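Protein phosphatase 2C (Toxoplasma gondii, PDB 3D8K) probably removes phosphate from phosphoserine and phosphothreonine residues of other proteins in a manganese-dependent reaction. Local coordinates at residues V14-S17 with R21-R24; D95-N100 with G231-K236. All coordinates share one frame; numbering follows the deposited sequence.

Interaction 1. Residues V14-S17 with R21-R24; sequences VCAS and RNRR
Arg21 meets Ala16 through the backbone, its carbonyl O lying 3.6 Å from Ala16 O where the chain has just left the helix and turned back. The side chain of Arg21 sets off away from the helix, and its guanidinium finds a partner within the turn itself, NH1 being hydrogen-bonded to Thr19 OG1. At Asn22 the contact becomes apolar: CB of Asn22 lies 3.6 Å from the methyl CB of Ala16, whose side chain points at the incoming strand. With chi1 at 51°, Asn22 CG sits between its own backbone N and carbonyl carbon, which turns the amide toward the helix; Asn22 OD1 and Ala16 O, two acceptors, stand 4.1 Å apart. These contacts lie at one border of the two-sheet PP2C sandwich. Helix 10-18 follows strand 5-8, an outermost strand of the eight-stranded sheet, and leads into strand 22-26, an outermost strand of the six-stranded one, so the chain crosses from one sheet to the other here. Backbone bonds from Asn22 to Met41, and from Arg24 to Val38 and Glu39, fix the strand to its neighbour 35-41. Beyond Arg23, the Arg24 chain, bent at chi2 (130°), carries its guanidinium back to the helix, with an edge turned to Ala16 CB; the modelled approach there is doubtful. Arg24 NH2 also makes a weak hydrogen bond to Arg12 O, one turn before Ala16.

Interaction 2. Residues D95-N100 with G231-K236; sequences DLRAAN and GSFDFK
Arg97 starts over one face of the Phe233 ring and runs out past its CD2 border. Its CB makes a CH-pi contact, 3.7 Å from the ring centroid and 27° off the ring normal. CG arches farther from the ring before the bend at chi2 (144°) brings CD back to 3.6 Å from Phe233 CD2. A second bend, at chi3, sends NE past the CD2/CE2 border; Phe233 CD2 then sits over a guanidinium face, toward its rim, 3.5 Å from Arg97 NH1. Guanidinium and ring planes are inclined by 37°, and NH1 comes to 4.2 Å from Lys236 CB. At the C-terminal part of helix 82-97 a type I turn runs from Arg97 to Asn100, while 231-236 belongs to the excursion between strands 217-220 and 253-259, probably part of the flap subdomain of PP2C phosphatases. Gly231 O covers the opposite face of the Phe233 ring, over its centre. At the ring's edge, Leu96 CD1 approaches in plane, 3.4 Å from Phe233 CE1, its side chain also packing on Trp65 of helix 61-74. Lys236 turns its ammonium away from Arg97 to a salt bridge with Asp93 and a hydrogen bond to Ala229 O.

Overall arrangement
From the N terminus, strand 5-8 leads to helix 10-18, and interaction 1 closes at once, across only three intervening residues, setting that helix against the edge strand 22-26. The chain then runs through strands 35-41 and 48-55 and helix 61-74 before helix 82-97 opens interaction 2. That contact closes only after 130 further residues, which include several strands of both sheets, when 231-236 comes back to Leu96 and Arg97 of that helix. The two loops follow in series and neither nest nor cross. Interaction 1 sets the helix that connects the two sheets against the edge strand of the six-stranded one; interaction 2 joins a helix to an outlying loop region. Their centres are 30 Å apart, with nearest atoms about 16 Å from each other.

Interaction 1. Residues V14-S17 with R21-R24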
# COMPACT_ATOMS: atom_id res chain seq x y z
N VAL C 14 7.32 6.82 -11.87
CA VAL C 14 7.35 6.56 -10.44
C VAL C 14 5.93 6.17 -10.01
O VAL C 14 5.75 5.19 -9.30
CB VAL C 14 7.81 7.78 -9.63
CG1 VAL C 14 7.80 7.46 -8.14
CG2 VAL C 14 9.20 8.21 -10.10
N CYS C 15 4.95 6.94 -10.46
CA CYS C 15 3.55 6.67 -10.14
C CYS C 15 3.14 5.37 -10.78
O CYS C 15 2.42 4.56 -10.19
CB CYS C 15 2.63 7.77 -10.67
SG CYS C 15 2.88 9.43 -9.99
N ALA C 16 3.59 5.17 -12.02
CA ALA C 16 3.26 3.96 -12.74
C ALA C 16 3.86 2.76 -12.04
O ALA C 16 3.18 1.75 -11.85
CB ALA C 16 3.75 4.06 -14.17
N SER C 17 5.13 2.85 -11.64
CA SER C 17 5.76 1.74 -10.93
C SER C 17 5.01 1.56 -9.62
O SER C 17 4.82 0.45 -9.17
CB SER C 17 7.23 2.03 -10.65
OG SER C 17 8.06 1.64 -11.73
N ARG C 21 0.89 -1.48 -12.92
CA ARG C 21 1.01 -1.56 -14.36
C ARG C 21 1.22 -0.25 -15.09
O ARG C 21 0.98 0.82 -14.55
CB ARG C 21 -0.22 -2.23 -14.92
CG ARG C 21 -1.15 -2.76 -13.87
CD ARG C 21 -2.55 -2.52 -14.34
NE ARG C 21 -2.78 -1.10 -14.51
CZ ARG C 21 -2.73 -0.23 -13.51
NH1 ARG C 21 -2.47 -0.67 -12.28
NH2 ARG C 21 -2.91 1.07 -13.74
N ASN C 22 1.64 -0.38 -16.34
CA ASN C 22 1.91 0.75 -17.20
C ASN C 22 2.17 0.23 -18.60
O ASN C 22 2.25 -0.97 -18.82
CB ASN C 22 3.14 1.52 -16.71
CG ASN C 22 4.33 0.61 -16.48
OD1 ASN C 22 4.52 0.08 -15.37
ND2 ASN C 22 5.13 0.41 -17.52
N ARG C 23 2.29 1.14 -19.55
CA ARG C 23 2.59 0.83 -20.93
C ARG C 23 2.98 2.15 -21.53
O ARG C 23 2.20 3.09 -21.51
CB ARG C 23 1.36 0.25 -21.66
CG ARG C 23 0.01 0.66 -21.09
CD ARG C 23 -0.44 -0.38 -20.08
NE ARG C 23 -1.73 -0.09 -19.45
CZ ARG C 23 -1.98 0.98 -18.69
NH1 ARG C 23 -1.03 1.89 -18.46
NH2 ARG C 23 -3.17 1.12 -18.13
N ARG C 24 4.20 2.26 -22.03
CA ARG C 24 4.62 3.52 -22.61
C ARG C 24 4.98 3.43 -24.07
O ARG C 24 6.09 3.05 -24.42
CB ARG C 24 5.79 4.08 -21.82
CG ARG C 24 5.39 4.46 -20.41
CD ARG C 24 6.35 3.88 -19.41
NE ARG C 24 5.82 4.04 -18.07
CZ ARG C 24 5.37 5.19 -17.60
NH1 ARG C 24 5.41 6.27 -18.37
NH2 ARG C 24 4.89 5.27 -16.37

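Interaction 2. Residues D95-N100 with G231-K236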
# COMPACT_ATOMS: atom_id res chain seq x y z
N ASP C 95 -10.71 -9.34 -32.26
CA ASP C 95 -11.32 -8.07 -31.90
C ASP C 95 -10.89 -6.95 -32.83
O ASP C 95 -11.63 -5.99 -33.03
CB ASP C 95 -10.97 -7.73 -30.45
CG ASP C 95 -11.42 -8.82 -29.47
OD1 ASP C 95 -11.23 -8.65 -28.24
OD2 ASP C 95 -11.96 -9.86 -29.92
N LEU C 96 -9.72 -7.08 -33.43
CA LEU C 96 -9.25 -6.04 -34.34
C LEU C 96 -10.09 -6.04 -35.62
O LEU C 96 -10.39 -4.99 -36.18
CB LEU C 96 -7.76 -6.26 -34.64
CG LEU C 96 -7.02 -5.33 -35.60
CD1 LEU C 96 -7.33 -5.74 -37.00
CD2 LEU C 96 -7.39 -3.88 -35.35
N ARG C 97 -10.47 -7.23 -36.08
CA ARG C 97 -11.30 -7.33 -37.27
C ARG C 97 -12.61 -6.54 -37.09
O ARG C 97 -13.13 -5.94 -38.04
CB ARG C 97 -11.61 -8.80 -37.54
CG ARG C 97 -12.84 -9.03 -38.39
CD ARG C 97 -12.66 -10.21 -39.33
NE ARG C 97 -12.14 -11.39 -38.65
CZ ARG C 97 -11.72 -12.48 -39.29
NH1 ARG C 97 -11.74 -12.52 -40.61
NH2 ARG C 97 -11.25 -13.52 -38.60
N ALA C 98 -13.13 -6.52 -35.87
CA ALA C 98 -14.35 -5.81 -35.54
C ALA C 98 -14.15 -4.30 -35.43
O ALA C 98 -15.11 -3.53 -35.42
CB ALA C 98 -14.93 -6.35 -34.25
N ALA C 99 -12.90 -3.87 -35.34
CA ALA C 99 -12.60 -2.45 -35.24
C ALA C 99 -12.69 -1.85 -36.64
O ALA C 99 -12.60 -0.64 -36.81
CB ALA C 99 -11.20 -2.25 -34.66
N ASN C 100 -12.85 -2.70 -37.63
CA ASN C 100 -12.93 -2.26 -39.02
C ASN C 100 -11.84 -1.22 -39.34
O ASN C 100 -12.14 -0.11 -39.76
CB ASN C 100 -14.32 -1.66 -39.32
CG ASN C 100 -15.48 -2.62 -39.00
OD1 ASN C 100 -15.58 -3.72 -39.56
ND2 ASN C 100 -16.37 -2.20 -38.09
N GLY C 231 -3.57 -7.40 -39.63
CA GLY C 231 -4.70 -6.98 -40.46
C GLY C 231 -5.02 -7.93 -41.63
O GLY C 231 -5.34 -9.11 -41.42
N SER C 232 -4.93 -7.38 -42.84
CA SER C 232 -5.16 -8.09 -44.09
C SER C 232 -6.19 -9.21 -43.96
O SER C 232 -5.85 -10.38 -44.11
CB SER C 232 -3.84 -8.66 -44.60
OG SER C 232 -2.78 -7.74 -44.36
N PHE C 233 -7.45 -8.86 -43.72
CA PHE C 233 -8.46 -9.89 -43.54
C PHE C 233 -8.93 -10.60 -44.80
O PHE C 233 -9.48 -11.70 -44.72
CB PHE C 233 -9.65 -9.34 -42.77
CG PHE C 233 -9.32 -9.02 -41.38
CD1 PHE C 233 -8.95 -7.74 -41.01
CD2 PHE C 233 -9.23 -10.05 -40.44
CE1 PHE C 233 -8.50 -7.48 -39.72
CE2 PHE C 233 -8.77 -9.80 -39.15
CZ PHE C 233 -8.40 -8.52 -38.79
N ASP C 234 -8.68 -9.97 -45.94
CA ASP C 234 -9.03 -10.54 -47.23
C ASP C 234 -8.29 -11.84 -47.41
O ASP C 234 -8.57 -12.59 -48.34
CB ASP C 234 -8.64 -9.59 -48.36
CG ASP C 234 -9.61 -8.46 -48.53
OD1 ASP C 234 -10.69 -8.48 -47.92
OD2 ASP C 234 -9.28 -7.53 -49.30
N PHE C 235 -7.34 -12.11 -46.53
CA PHE C 235 -6.54 -13.32 -46.61
C PHE C 235 -6.59 -14.08 -45.31
O PHE C 235 -5.65 -14.80 -44.94
CB PHE C 235 -5.09 -12.96 -46.93
CG PHE C 235 -4.94 -12.09 -48.13
CD1 PHE C 235 -5.08 -10.71 -48.03
CD2 PHE C 235 -4.69 -12.65 -49.37
CE1 PHE C 235 -4.97 -9.91 -49.14
CE2 PHE C 235 -4.57 -11.85 -50.50
CZ PHE C 235 -4.71 -10.48 -50.39
N LYS C 236 -7.68 -13.90 -44.59
CA LYS C 236 -7.84 -14.59 -43.33
C LYS C 236 -9.10 -15.43 -43.49
O LYS C 236 -10.04 -15.00 -44.15
CB LYS C 236 -7.99 -13.57 -42.19
CG LYS C 236 -7.09 -13.81 -40.98
CD LYS C 236 -5.63 -13.50 -41.27
CE LYS C 236 -5.24 -12.08 -40.91
NZ LYS C 236 -4.82 -11.95 -39.48